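PDB 5M6Q: uncharacterized protein from Kutzneria albida DSM 43870, which is a microbial transglutaminase, an acyltransferase that probably cross-links proteins by joining glutamine side chains to primary amines such as that of lysine. Local coordinates for residues 148-152 and 153-157; 65-69 and 70-74; 106-109 and 110-113; 75-78 and 79-83; 134-137 and 138-141. All coordinates share one frame; numbering follows the deposited sequence.

In the fold
Four of the five contacts pack together around the edge strand 66-67, while the fifth lies further out. Interaction 2 turns from this strand into helix 70-84, which interaction 4 continues, their centres about 12 Å apart. Interaction 1 runs alongside the strand and touches the helix start, where Asp155 OD2 stands 2.5 Å from Thr72 OG1, a probable hydrogen bond. Interaction 3 packs against both: Leu65 of interaction 2 meets Val109 and Ala112, and Gln156 NE2 of interaction 1 bonds Lys107 O. Interaction 5, its centre about 35 Å from that of interaction 4, meets interaction 1 through Tyr148. The side chains of Lys111 and Trp134 each come within about 3 Å of a bound MES, probably from the crystallisation liquor.

Interaction 1 (148-152 and 153-157); sequences YRPDR and ETDQV
Asp151 OD1 is gripped by two backbone N-H groups, those of Glu153 at 2.7 Å and Thr154 at 3.0 Å. The first reaches the anti side of the carboxylate, close to its plane, whereas the second comes from above that plane, 39° out of it. The carboxylate can fold back over the following peptides because CG stands anti to the backbone N (chi1 -171°). A carboxylate on a one-carbon stem suits this place, being just long enough to reach amides two and three residues on. Thr154 then makes its own small loop: its OG1 accepts from Gln156 N over 3.3 Å, an ST turn following the Asx turn of Asp151. Backbone bonds close the hairpin-like reversal, in which the two arms run nearly antiparallel within the long connection from helix 141-146 to strand 174-179. Asp155 N donates to Asp151 O at 2.7 Å, and Asp151 N meets Gln156 O at 2.9 Å in an almost straight bond (173°). The Asp155 side chain lies beside Pro150, with OD1 3.4 Å from Pro150 CB; its other oxygen, OD2, turns to the start of helix 70-84. Further along, the two methyls of Val157 spread between neighbours: CG2 sits 4.0 Å from Pro150 CG, and CG1 approaches Tyr148 CB, also at 4.0 Å, near the edge of the tyrosine ring. That ring meets Phe131 edge-to-face and bonds through OH to Thr161, while Glu153 turns outward to a salt bridge with Arg105.

Interaction 2 (65-69 and 70-74); sequences LSFGS and LRTAE
The Phe67 ring meets the first turn of the helix obliquely, its CD1 lying 3.8 Å from the Thr72 methyl CG2. Its other flank approaches the backbone next door, with CD2 4.0 Å from Ala73 CA. The phenylalanine and threonine side chains cross at about a right angle, and the short alanine lets the ring come close to the main chain. Beside this apolar patch, Ser69 occupies the N-cap position. Its OG accepts a weak bond from Thr72 N at 3.4 Å; the hydroxyl stands between the backbone N and the carbonyl carbon (chi1 79°), which points it back over the helix start. Ser69 O takes two further weak bonds, from Ala73 N at 3.3 Å and from Thr72 N. A serine with this short reach is a classical way to begin a helix, here where the edge strand 66-67 gives way to helix 70-84. Asp155 OD2 bonds both hydroxyls, Ser69 OG and Thr72 OG1, and its negative charge near the N-terminal end would probably interact favourably with the helix dipole. An alanine in place of Phe67 is likely to leave a gap beside the Thr72 methyl and the Ala73 backbone, with less to hold strand against helix. Around the ring stand Val76, Leu106 and Val219. The strand itself is positioned by backbone bonds, Phe67 with Phe217 and Ser66 with Val157.

Interaction 3 (106-109 and 110-113); sequences LKNV and VKAL
Ala112 N is shared between two backbone carbonyls, Asn108 O at 3.1 Å and Val109 O at 3.2 Å. One bond spans four residues and the other three, so the turn mixes alpha and 3-10 spacing; both are weak and strongly bent. Leu113 N continues the tighter pattern by donating to Val110 O at 3.3 Å. Val109 O has a second partner, the hydroxyl of Tyr93 in helix 90-99. Asn108 enters the turn with positive phi (76°), a conformation that asparagine tolerates better than most residues, and its ND2 is bonded to Asn64 O. Lys111 NZ passes 4.2 Å from Asn108 OD1, too far for a bond. Its chain leaves CB pointing away from the backbone N (chi1 -167°) and bends further along, taking the charge outside these segments to the sulfonate of a bound MES, with which it pairs. The small Ala112 turns its CB towards the carbonyls, 3.4 Å from Val109 O, where a small side chain suits the close approach. Val109 is buried and branched at CB, and it fills the inner side between Val97, Leu65 and Leu80, while Val110 is exposed and touches Glu94. Leu113 closes the turn against Pro90 and Tyr93. What results is a single short helical turn about 109-112, loosely bonded in itself and held by its side chains against helices 70-84 and 90-99, on the way to strand 122-131.

Interaction 4 (75-78 and 79-83); sequences AVQA and ALNKI
Gln77 O receives Asn81 N at 2.9 Å in a nearly straight bond, with the donor almost on the line of the carbonyl. The carbonyls on either side are also engaged, by donors more tilted from the carbonyl plane: Val76 O by Leu80 N at 2.9 Å, and Ala78 O by Lys82 N at 3.0 Å. Ala75 O likewise takes Ala79 N at 3.0 Å, and Ala79 O accepts from Ile83 N at 3.2 Å. Each of these joins residue i to residue i+4, the regular pattern of an alpha-helix, here the middle and later turns of helix 70-84, which packs on strands 122-131 and 214-223 of the antiparallel sheet. Gln77 and Asn81, one turn apart, lie side by side and point the same way, their amide planes 34° apart and Gln77 CG 3.8 Å from Asn81 ND2. With CG trans to its backbone N (chi1 -179°) and the chain extended beyond, Gln77 carries NE2 out to donate to Ala124 O and Gln180 OE1. Asn81 OD1 accepts from Ala124 N, so two amides satisfy both backbone polar groups of a single residue of strand 122-131. An amide suits both places because it offers donor and acceptor without a charge. Next to this pair, Val76 CG1 stands 4.0 Å from Leu80 CD1 in a buried apolar row that continues onto Val219, Phe221 and Tyr93. The small Ala79 brings the helix up to Leu103.

Interaction 5 (134-137 and 138-141); sequences WQNP and DWSE
Residues 136-139 form a type I beta turn, closed by a hydrogen bond from Trp139 N to Asn136 O at 2.9 Å. Pro137, in its second position, suits the turn because its ring already fixes phi near the required value (-62°). Asn136 strengthens the same corner through its side chain: the amide, swung round trans to the backbone N (chi1 -174°), brings OD1 to accept from Asp138 N at 2.8 Å, an Asx turn folded inside the beta turn. Asn136 CB lies over one face of the Trp139 indole, 3.4 Å from the centroid of the five-membered ring, a CH-pi contact. A water ties the far ends, accepting from Asn136 ND2 and from Trp139 NE1, each at 3.1 Å, and lying in the plane of the indole. The second tryptophan joins from earlier in the loop. Trp134 NE1 donates to Trp139 O at 2.9 Å, coming from above the carbonyl plane, while its six-membered ring leans obliquely on Glu141, with CH2 3.6 Å from Glu141 CB. Were the Trp134 indole replaced by a leucine, Trp139 O would probably lose this donor and the aliphatic part of Glu141 its broad neighbour. Gln135 CB also packs on Trp139 CH2 at 3.9 Å, and Tyr148 and Thr161 touch that indole too. The loop leads from strand 122-131 into helix 141-146, whose start is capped by Ser140 OG bonding Arg143 N; from this helix Arg143 makes a cation-pi contact with Trp139.

Interaction 1 (148-152 and 153-157)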
loop_
_atom_site.group_PDB
_atom_site.type_symbol
_atom_site.label_atom_id
_atom_site.label_comp_id
_atom_site.label_asym_id
_atom_site.label_seq_id
_atom_site.Cartn_x
_atom_site.Cartn_y
_atom_site.Cartn_z
ATOM N N TYR A 148 15.874 0.473 -8.180
ATOM C CA TYR A 148 14.739 0.983 -7.414
ATOM C C TYR A 148 15.116 2.212 -6.600
ATOM O O TYR A 148 14.482 2.522 -5.600
ATOM C CB TYR A 148 14.160 -0.125 -6.529
ATOM C CG TYR A 148 13.711 -1.287 -7.369
ATOM C CD1 TYR A 148 12.597 -1.173 -8.197
ATOM C CD2 TYR A 148 14.431 -2.477 -7.387
ATOM C CE1 TYR A 148 12.194 -2.218 -8.982
ATOM C CE2 TYR A 148 14.039 -3.532 -8.178
ATOM C CZ TYR A 148 12.924 -3.394 -8.980
ATOM O OH TYR A 148 12.535 -4.438 -9.790
ATOM N N ARG A 149 16.132 2.939 -7.051
ATOM C CA ARG A 149 16.488 4.178 -6.371
ATOM C C ARG A 149 15.450 5.257 -6.671
ATOM O O ARG A 149 15.002 5.404 -7.811
ATOM C CB ARG A 149 17.887 4.646 -6.773
ATOM C CG ARG A 149 19.006 3.655 -6.382
ATOM C CD ARG A 149 19.588 3.837 -4.947
ATOM N NE ARG A 149 18.605 3.733 -3.859
ATOM C CZ ARG A 149 17.998 2.607 -3.495
ATOM N NH1 ARG A 149 18.257 1.473 -4.135
ATOM N NH2 ARG A 149 17.118 2.615 -2.499
ATOM N N PRO A 150 15.055 6.010 -5.636
ATOM C CA PRO A 150 14.069 7.075 -5.837
ATOM C C PRO A 150 14.631 8.192 -6.703
ATOM O O PRO A 150 15.808 8.520 -6.622
ATOM C CB PRO A 150 13.771 7.570 -4.415
ATOM C CG PRO A 150 14.339 6.495 -3.481
ATOM C CD PRO A 150 15.517 5.935 -4.238
ATOM N N ASP A 151 13.789 8.718 -7.576
ATOM C CA ASP A 151 14.107 9.908 -8.342
ATOM C C ASP A 151 14.615 10.996 -7.387
ATOM O O ASP A 151 13.928 11.349 -6.425
ATOM C CB ASP A 151 12.864 10.381 -9.099
ATOM C CG ASP A 151 13.162 11.486 -10.089
ATOM O OD1 ASP A 151 13.415 12.631 -9.653
ATOM O OD2 ASP A 151 13.113 11.207 -11.304
ATOM N N ARG A 152 15.814 11.514 -7.643
ATOM C CA ARG A 152 16.399 12.552 -6.790
ATOM C C ARG A 152 15.523 13.795 -6.675
ATOM O O ARG A 152 15.701 14.595 -5.760
ATOM C CB ARG A 152 17.777 12.977 -7.311
ATOM C CG ARG A 152 18.882 11.954 -7.140
ATOM C CD ARG A 152 20.183 12.429 -7.805
ATOM N NE ARG A 152 20.323 11.895 -9.164
ATOM C CZ ARG A 152 20.337 12.623 -10.279
ATOM N NH1 ARG A 152 20.248 13.948 -10.231
ATOM N NH2 ARG A 152 20.455 12.014 -11.449
ATOM N N GLU A 153 14.586 13.981 -7.599
ATOM C CA GLU A 153 13.740 15.170 -7.537
ATOM C C GLU A 153 12.336 14.870 -6.988
ATOM O O GLU A 153 11.816 15.604 -6.162
ATOM C CB GLU A 153 13.638 15.820 -8.920
ATOM C CG GLU A 153 13.181 17.270 -8.887
ATOM C CD GLU A 153 12.265 17.646 -10.066
ATOM O OE1 GLU A 153 11.909 16.752 -10.867
ATOM O OE2 GLU A 153 11.889 18.838 -10.183
ATOM N N THR A 154 11.724 13.785 -7.437
ATOM C CA THR A 154 10.339 13.532 -7.075
ATOM C C THR A 154 10.194 12.431 -6.039
ATOM O O THR A 154 9.087 12.200 -5.554
ATOM C CB THR A 154 9.506 13.137 -8.292
ATOM O OG1 THR A 154 9.968 11.872 -8.788
ATOM C CG2 THR A 154 9.618 14.194 -9.367
ATOM N N ASP A 155 11.299 11.750 -5.734
ATOM C CA ASP A 155 11.298 10.636 -4.795
ATOM C C ASP A 155 10.513 9.424 -5.343
ATOM O O ASP A 155 10.242 8.469 -4.612
ATOM C CB ASP A 155 10.716 11.103 -3.449
ATOM C CG ASP A 155 11.128 10.224 -2.281
ATOM O OD1 ASP A 155 12.278 9.717 -2.270
ATOM O OD2 ASP A 155 10.298 10.067 -1.356
ATOM N N GLN A 156 10.156 9.436 -6.628
ATOM C CA GLN A 156 9.364 8.324 -7.161
ATOM C C GLN A 156 10.239 7.126 -7.505
ATOM O O GLN A 156 11.329 7.265 -8.042
ATOM C CB GLN A 156 8.547 8.737 -8.399
ATOM C CG GLN A 156 7.614 7.625 -8.917
ATOM C CD GLN A 156 6.569 8.150 -9.909
ATOM O OE1 GLN A 156 6.723 9.236 -10.455
ATOM N NE2 GLN A 156 5.506 7.383 -10.131
ATOM N N VAL A 157 9.747 5.938 -7.183
ATOM C CA VAL A 157 10.491 4.731 -7.471
ATOM C C VAL A 157 9.845 4.047 -8.660
ATOM O O VAL A 157 8.637 3.820 -8.670
ATOM C CB VAL A 157 10.546 3.802 -6.249
ATOM C CG1 VAL A 157 11.079 2.433 -6.651
ATOM C CG2 VAL A 157 11.391 4.424 -5.165
#

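Interaction 2 (65-69 and 70-74)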
loop_
_atom_site.group_PDB
_atom_site.type_symbol
_atom_site.label_atom_id
_atom_site.label_comp_id
_atom_site.label_asym_id
_atom_site.label_seq_id
_atom_site.Cartn_x
_atom_site.Cartn_y
_atom_site.Cartn_z
ATOM N N LEU A 65 2.308 4.312 -8.161
ATOM C CA LEU A 65 2.692 5.538 -7.477
ATOM C C LEU A 65 3.441 5.169 -6.214
ATOM O O LEU A 65 2.883 5.234 -5.114
ATOM C CB LEU A 65 1.466 6.395 -7.139
ATOM C CG LEU A 65 0.593 6.945 -8.274
ATOM C CD1 LEU A 65 -0.535 7.782 -7.678
ATOM C CD2 LEU A 65 1.396 7.764 -9.327
ATOM N N SER A 66 4.703 4.778 -6.389
ATOM C CA SER A 66 5.549 4.303 -5.288
ATOM C C SER A 66 6.684 5.278 -5.030
ATOM O O SER A 66 7.305 5.763 -5.971
ATOM C CB SER A 66 6.129 2.917 -5.594
ATOM O OG SER A 66 5.113 1.936 -5.644
ATOM N N PHE A 67 6.999 5.509 -3.758
ATOM C CA PHE A 67 7.984 6.529 -3.401
ATOM C C PHE A 67 8.970 6.044 -2.327
ATOM O O PHE A 67 8.647 5.171 -1.528
ATOM C CB PHE A 67 7.251 7.801 -2.943
ATOM C CG PHE A 67 6.222 8.267 -3.922
ATOM C CD1 PHE A 67 6.596 8.995 -5.043
ATOM C CD2 PHE A 67 4.889 7.953 -3.756
ATOM C CE1 PHE A 67 5.656 9.415 -5.960
ATOM C CE2 PHE A 67 3.948 8.365 -4.680
ATOM C CZ PHE A 67 4.328 9.095 -5.777
ATOM N N GLY A 68 10.173 6.621 -2.329
ATOM C CA GLY A 68 11.218 6.249 -1.393
ATOM C C GLY A 68 10.931 6.665 0.045
ATOM O O GLY A 68 11.459 6.073 0.984
ATOM N N SER A 69 10.092 7.674 0.240
ATOM C CA SER A 69 9.808 8.103 1.609
ATOM C C SER A 69 8.319 8.293 1.884
ATOM O O SER A 69 7.547 8.660 1.001
ATOM C CB SER A 69 10.567 9.394 1.927
ATOM O OG SER A 69 9.916 10.514 1.364
ATOM N N LEU A 70 7.925 8.018 3.123
ATOM C CA LEU A 70 6.548 8.188 3.563
ATOM C C LEU A 70 6.051 9.623 3.355
ATOM O O LEU A 70 4.918 9.826 2.933
ATOM C CB LEU A 70 6.413 7.789 5.036
ATOM C CG LEU A 70 5.028 7.989 5.645
ATOM C CD1 LEU A 70 3.975 7.172 4.880
ATOM C CD2 LEU A 70 5.030 7.658 7.151
ATOM N N ARG A 71 6.902 10.616 3.608
ATOM C CA ARG A 71 6.472 12.007 3.491
ATOM C C ARG A 71 6.050 12.370 2.059
ATOM O O ARG A 71 5.080 13.103 1.850
ATOM C CB ARG A 71 7.585 12.945 3.975
ATOM C CG ARG A 71 7.785 12.881 5.493
ATOM C CD ARG A 71 9.066 13.547 5.954
ATOM N NE ARG A 71 8.968 15.001 5.908
ATOM C CZ ARG A 71 9.481 15.753 4.943
ATOM N NH1 ARG A 71 10.141 15.188 3.935
ATOM N NH2 ARG A 71 9.339 17.071 4.988
ATOM N N THR A 72 6.768 11.849 1.078
ATOM C CA THR A 72 6.377 12.084 -0.304
ATOM C C THR A 72 5.027 11.448 -0.589
ATOM O O THR A 72 4.183 12.056 -1.242
ATOM C CB THR A 72 7.399 11.532 -1.294
ATOM O OG1 THR A 72 8.709 12.025 -0.978
ATOM C CG2 THR A 72 7.024 11.931 -2.722
ATOM N N ALA A 73 4.836 10.213 -0.125
ATOM C CA ALA A 73 3.570 9.525 -0.329
ATOM C C ALA A 73 2.441 10.307 0.323
ATOM O O ALA A 73 1.333 10.381 -0.202
ATOM C CB ALA A 73 3.619 8.105 0.231
ATOM N N GLU A 74 2.721 10.886 1.484
ATOM C CA GLU A 74 1.697 11.670 2.158
ATOM C C GLU A 74 1.346 12.936 1.372
ATOM O O GLU A 74 0.181 13.350 1.345
ATOM C CB GLU A 74 2.150 12.001 3.581
ATOM C CG GLU A 74 2.075 10.762 4.464
ATOM C CD GLU A 74 2.742 10.944 5.803
ATOM O OE1 GLU A 74 3.888 11.445 5.834
ATOM O OE2 GLU A 74 2.109 10.579 6.818
#

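Interaction 3 (106-109 and 110-113)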
loop_
_atom_site.group_PDB
_atom_site.type_symbol
_atom_site.label_atom_id
_atom_site.label_comp_id
_atom_site.label_asym_id
_atom_site.label_seq_id
_atom_site.Cartn_x
_atom_site.Cartn_y
_atom_site.Cartn_z
ATOM N N LEU A 106 5.088 13.579 -11.957
ATOM C CA LEU A 106 5.118 12.147 -11.654
ATOM C C LEU A 106 4.764 11.251 -12.836
ATOM O O LEU A 106 4.097 11.685 -13.763
ATOM C CB LEU A 106 4.154 11.842 -10.517
ATOM C CG LEU A 106 4.453 12.561 -9.203
ATOM C CD1 LEU A 106 3.456 12.134 -8.150
ATOM C CD2 LEU A 106 5.863 12.252 -8.778
ATOM N N LYS A 107 5.184 9.988 -12.777
ATOM C CA LYS A 107 4.739 8.997 -13.745
ATOM C C LYS A 107 3.539 8.230 -13.203
ATOM O O LYS A 107 3.423 8.052 -11.989
ATOM C CB LYS A 107 5.884 8.049 -14.091
ATOM C CG LYS A 107 7.098 8.815 -14.619
ATOM C CD LYS A 107 7.997 7.948 -15.484
ATOM C CE LYS A 107 8.735 8.776 -16.555
ATOM N NZ LYS A 107 9.593 9.834 -15.953
ATOM N N ASN A 108 2.631 7.834 -14.098
ATOM C CA ASN A 108 1.545 6.876 -13.801
ATOM C C ASN A 108 0.372 7.423 -13.012
ATOM O O ASN A 108 -0.442 6.649 -12.530
ATOM C CB ASN A 108 2.083 5.662 -13.038
ATOM C CG ASN A 108 3.344 5.109 -13.649
ATOM O OD1 ASN A 108 3.429 4.948 -14.861
ATOM N ND2 ASN A 108 4.345 4.825 -12.808
ATOM N N VAL A 109 0.273 8.738 -12.873
ATOM C CA VAL A 109 -0.803 9.325 -12.083
ATOM C C VAL A 109 -2.149 9.137 -12.772
ATOM O O VAL A 109 -3.154 8.853 -12.125
ATOM C CB VAL A 109 -0.537 10.817 -11.812
ATOM C CG1 VAL A 109 -1.658 11.398 -10.962
ATOM C CG2 VAL A 109 0.823 10.985 -11.130
ATOM N N VAL A 110 -2.170 9.281 -14.093
ATOM C CA VAL A 110 -3.419 9.130 -14.831
ATOM C C VAL A 110 -3.881 7.676 -14.764
ATOM O O VAL A 110 -5.044 7.393 -14.505
ATOM C CB VAL A 110 -3.278 9.610 -16.297
ATOM C CG1 VAL A 110 -4.582 9.373 -17.054
ATOM C CG2 VAL A 110 -2.892 11.087 -16.339
ATOM N N LYS A 111 -2.956 6.756 -14.974
ATOM C CA LYS A 111 -3.245 5.330 -14.894
ATOM C C LYS A 111 -3.785 4.909 -13.512
ATOM O O LYS A 111 -4.533 3.930 -13.397
ATOM C CB LYS A 111 -1.972 4.545 -15.230
ATOM C CG LYS A 111 -2.183 3.062 -15.493
ATOM C CD LYS A 111 -0.965 2.218 -15.086
ATOM C CE LYS A 111 0.202 2.382 -16.049
ATOM N NZ LYS A 111 1.306 1.397 -15.785
ATOM N N ALA A 112 -3.407 5.648 -12.467
ATOM C CA ALA A 112 -3.749 5.272 -11.093
ATOM C C ALA A 112 -5.243 5.376 -10.823
ATOM O O ALA A 112 -5.763 4.665 -9.975
ATOM C CB ALA A 112 -2.980 6.126 -10.096
ATOM N N LEU A 113 -5.935 6.254 -11.544
ATOM C CA LEU A 113 -7.381 6.370 -11.390
ATOM C C LEU A 113 -8.146 5.181 -11.975
ATOM O O LEU A 113 -7.967 4.834 -13.141
ATOM C CB LEU A 113 -7.879 7.653 -12.051
ATOM C CG LEU A 113 -9.361 7.988 -11.896
ATOM C CD1 LEU A 113 -9.632 8.640 -10.549
ATOM C CD2 LEU A 113 -9.798 8.890 -13.045
#

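Interaction 4 (75-78 and 79-83)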
loop_
_atom_site.group_PDB
_atom_site.type_symbol
_atom_site.label_atom_id
_atom_site.label_comp_id
_atom_site.label_asym_id
_atom_site.label_seq_id
_atom_site.Cartn_x
_atom_site.Cartn_y
_atom_site.Cartn_z
ATOM N N ALA A 75 2.333 13.539 0.720
ATOM C CA ALA A 75 2.064 14.744 -0.068
ATOM C C ALA A 75 1.248 14.389 -1.312
ATOM O O ALA A 75 0.372 15.133 -1.742
ATOM C CB ALA A 75 3.363 15.438 -0.467
ATOM N N VAL A 76 1.541 13.235 -1.881
ATOM C CA VAL A 76 0.868 12.798 -3.089
ATOM C C VAL A 76 -0.564 12.392 -2.739
ATOM O O VAL A 76 -1.508 12.702 -3.460
ATOM C CB VAL A 76 1.667 11.668 -3.763
ATOM C CG1 VAL A 76 0.820 10.955 -4.821
ATOM C CG2 VAL A 76 2.952 12.273 -4.396
ATOM N N GLN A 77 -0.727 11.747 -1.590
ATOM C CA GLN A 77 -2.052 11.418 -1.074
ATOM C C GLN A 77 -2.901 12.673 -0.916
ATOM O O GLN A 77 -4.041 12.721 -1.379
ATOM C CB GLN A 77 -1.945 10.689 0.275
ATOM C CG GLN A 77 -3.292 10.289 0.869
ATOM C CD GLN A 77 -3.177 9.797 2.303
ATOM O OE1 GLN A 77 -2.343 10.283 3.079
ATOM N NE2 GLN A 77 -4.007 8.818 2.661
ATOM N N ALA A 78 -2.353 13.695 -0.269
ATOM C CA ALA A 78 -3.135 14.916 -0.055
ATOM C C ALA A 78 -3.479 15.580 -1.389
ATOM O O ALA A 78 -4.590 16.060 -1.577
ATOM C CB ALA A 78 -2.401 15.885 0.847
ATOM N N ALA A 79 -2.536 15.589 -2.320
ATOM C CA ALA A 79 -2.777 16.216 -3.610
ATOM C C ALA A 79 -3.911 15.493 -4.358
ATOM O O ALA A 79 -4.819 16.130 -4.896
ATOM C CB ALA A 79 -1.499 16.234 -4.436
ATOM N N LEU A 80 -3.856 14.165 -4.381
ATOM C CA LEU A 80 -4.873 13.376 -5.056
ATOM C C LEU A 80 -6.241 13.483 -4.391
ATOM O O LEU A 80 -7.257 13.587 -5.083
ATOM C CB LEU A 80 -4.461 11.911 -5.126
ATOM C CG LEU A 80 -3.317 11.587 -6.076
ATOM C CD1 LEU A 80 -2.913 10.149 -5.841
ATOM C CD2 LEU A 80 -3.715 11.823 -7.533
ATOM N N ASN A 81 -6.279 13.429 -3.062
ATOM C CA ASN A 81 -7.539 13.594 -2.344
ATOM C C ASN A 81 -8.162 14.959 -2.646
ATOM O O ASN A 81 -9.374 15.079 -2.803
ATOM C CB ASN A 81 -7.342 13.425 -0.832
ATOM C CG ASN A 81 -7.364 11.969 -0.399
ATOM O OD1 ASN A 81 -7.895 11.102 -1.100
ATOM N ND2 ASN A 81 -6.781 11.693 0.757
ATOM N N LYS A 82 -7.330 15.984 -2.745
ATOM C CA LYS A 82 -7.822 17.314 -3.069
ATOM C C LYS A 82 -8.504 17.333 -4.455
ATOM O O LYS A 82 -9.576 17.913 -4.619
ATOM C CB LYS A 82 -6.674 18.318 -3.002
ATOM C CG LYS A 82 -7.071 19.777 -3.158
ATOM C CD LYS A 82 -5.868 20.676 -2.859
ATOM C CE LYS A 82 -6.219 22.165 -2.877
ATOM N NZ LYS A 82 -6.288 22.714 -4.262
ATOM N N ILE A 83 -7.911 16.662 -5.436
ATOM C CA ILE A 83 -8.530 16.597 -6.761
ATOM C C ILE A 83 -9.811 15.744 -6.794
ATOM O O ILE A 83 -10.818 16.193 -7.332
ATOM C CB ILE A 83 -7.548 16.093 -7.808
ATOM C CG1 ILE A 83 -6.451 17.141 -8.035
ATOM C CG2 ILE A 83 -8.300 15.782 -9.112
ATOM C CD1 ILE A 83 -5.326 16.677 -8.934
#

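Interaction 5 (134-137 and 138-141)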
loop_
_atom_site.group_PDB
_atom_site.type_symbol
_atom_site.label_atom_id
_atom_site.label_comp_id
_atom_site.label_asym_id
_atom_site.label_seq_id
_atom_site.Cartn_x
_atom_site.Cartn_y
_atom_site.Cartn_z
ATOM N N TRP A 134 16.921 -7.611 -6.306
ATOM C CA TRP A 134 17.469 -8.436 -7.376
ATOM C C TRP A 134 16.367 -9.221 -8.089
ATOM O O TRP A 134 16.252 -10.430 -7.923
ATOM C CB TRP A 134 18.530 -9.390 -6.812
ATOM C CG TRP A 134 19.732 -9.548 -7.687
ATOM C CD1 TRP A 134 19.735 -9.800 -9.028
ATOM C CD2 TRP A 134 21.103 -9.481 -7.291
ATOM N NE1 TRP A 134 21.020 -9.881 -9.493
ATOM C CE2 TRP A 134 21.882 -9.692 -8.447
ATOM C CE3 TRP A 134 21.750 -9.256 -6.074
ATOM C CZ2 TRP A 134 23.278 -9.696 -8.422
ATOM C CZ3 TRP A 134 23.139 -9.257 -6.050
ATOM C CH2 TRP A 134 23.886 -9.476 -7.216
ATOM N N GLN A 135 15.572 -8.529 -8.897
ATOM C CA GLN A 135 14.331 -9.095 -9.416
ATOM C C GLN A 135 14.559 -10.006 -10.612
ATOM O O GLN A 135 13.672 -10.763 -11.015
ATOM C CB GLN A 135 13.360 -7.964 -9.780
ATOM C CG GLN A 135 12.628 -7.395 -8.561
ATOM C CD GLN A 135 11.814 -8.452 -7.838
ATOM O OE1 GLN A 135 10.840 -8.982 -8.381
ATOM N NE2 GLN A 135 12.214 -8.771 -6.616
ATOM N N ASN A 136 15.756 -9.918 -11.180
ATOM C CA ASN A 136 16.185 -10.801 -12.255
ATOM C C ASN A 136 17.562 -11.294 -11.887
ATOM O O ASN A 136 18.485 -10.496 -11.753
ATOM C CB ASN A 136 16.210 -10.074 -13.599
ATOM C CG ASN A 136 16.508 -11.001 -14.770
ATOM O OD1 ASN A 136 17.269 -11.965 -14.653
ATOM N ND2 ASN A 136 15.896 -10.707 -15.911
ATOM N N PRO A 137 17.708 -12.616 -11.714
ATOM C CA PRO A 137 18.996 -13.155 -11.265
ATOM C C PRO A 137 20.118 -12.867 -12.273
ATOM O O PRO A 137 21.288 -12.936 -11.912
ATOM C CB PRO A 137 18.720 -14.654 -11.129
ATOM C CG PRO A 137 17.506 -14.916 -11.955
ATOM C CD PRO A 137 16.706 -13.663 -11.964
ATOM N N ASP A 138 19.747 -12.515 -13.504
ATOM C CA ASP A 138 20.713 -12.146 -14.534
ATOM C C ASP A 138 21.283 -10.736 -14.341
ATOM O O ASP A 138 22.362 -10.434 -14.852
ATOM C CB ASP A 138 20.079 -12.242 -15.926
ATOM C CG ASP A 138 19.827 -13.680 -16.364
ATOM O OD1 ASP A 138 20.576 -14.580 -15.917
ATOM O OD2 ASP A 138 18.881 -13.902 -17.160
ATOM N N TRP A 139 20.559 -9.871 -13.632
ATOM C CA TRP A 139 21.044 -8.510 -13.395
ATOM C C TRP A 139 22.393 -8.552 -12.688
ATOM O O TRP A 139 22.644 -9.427 -11.860
ATOM C CB TRP A 139 20.060 -7.702 -12.542
ATOM C CG TRP A 139 18.769 -7.366 -13.185
ATOM C CD1 TRP A 139 18.382 -7.635 -14.470
ATOM C CD2 TRP A 139 17.680 -6.674 -12.573
ATOM N NE1 TRP A 139 17.112 -7.157 -14.690
ATOM C CE2 TRP A 139 16.661 -6.555 -13.545
ATOM C CE3 TRP A 139 17.468 -6.133 -11.298
ATOM C CZ2 TRP A 139 15.449 -5.925 -13.277
ATOM C CZ3 TRP A 139 16.258 -5.517 -11.031
ATOM C CH2 TRP A 139 15.265 -5.417 -12.016
ATOM N N SER A 140 23.260 -7.608 -13.019
ATOM C CA SER A 140 24.457 -7.389 -12.238
ATOM C C SER A 140 24.052 -6.822 -10.886
ATOM O O SER A 140 22.921 -6.344 -10.711
ATOM C CB SER A 140 25.395 -6.419 -12.942
ATOM O OG SER A 140 24.786 -5.136 -13.005
ATOM N N GLU A 141 24.971 -6.854 -9.934
ATOM C CA GLU A 141 24.713 -6.255 -8.627
ATOM C C GLU A 141 24.483 -4.746 -8.745
ATOM O O GLU A 141 23.667 -4.173 -8.015
ATOM C CB GLU A 141 25.869 -6.535 -7.668
ATOM C CG GLU A 141 25.654 -5.991 -6.269
ATOM C CD GLU A 141 26.870 -6.174 -5.393
ATOM O OE1 GLU A 141 27.992 -5.929 -5.891
ATOM O OE2 GLU A 141 26.707 -6.572 -4.217
HETATM O O HOH W 1 15.225 -7.889 -16.990
#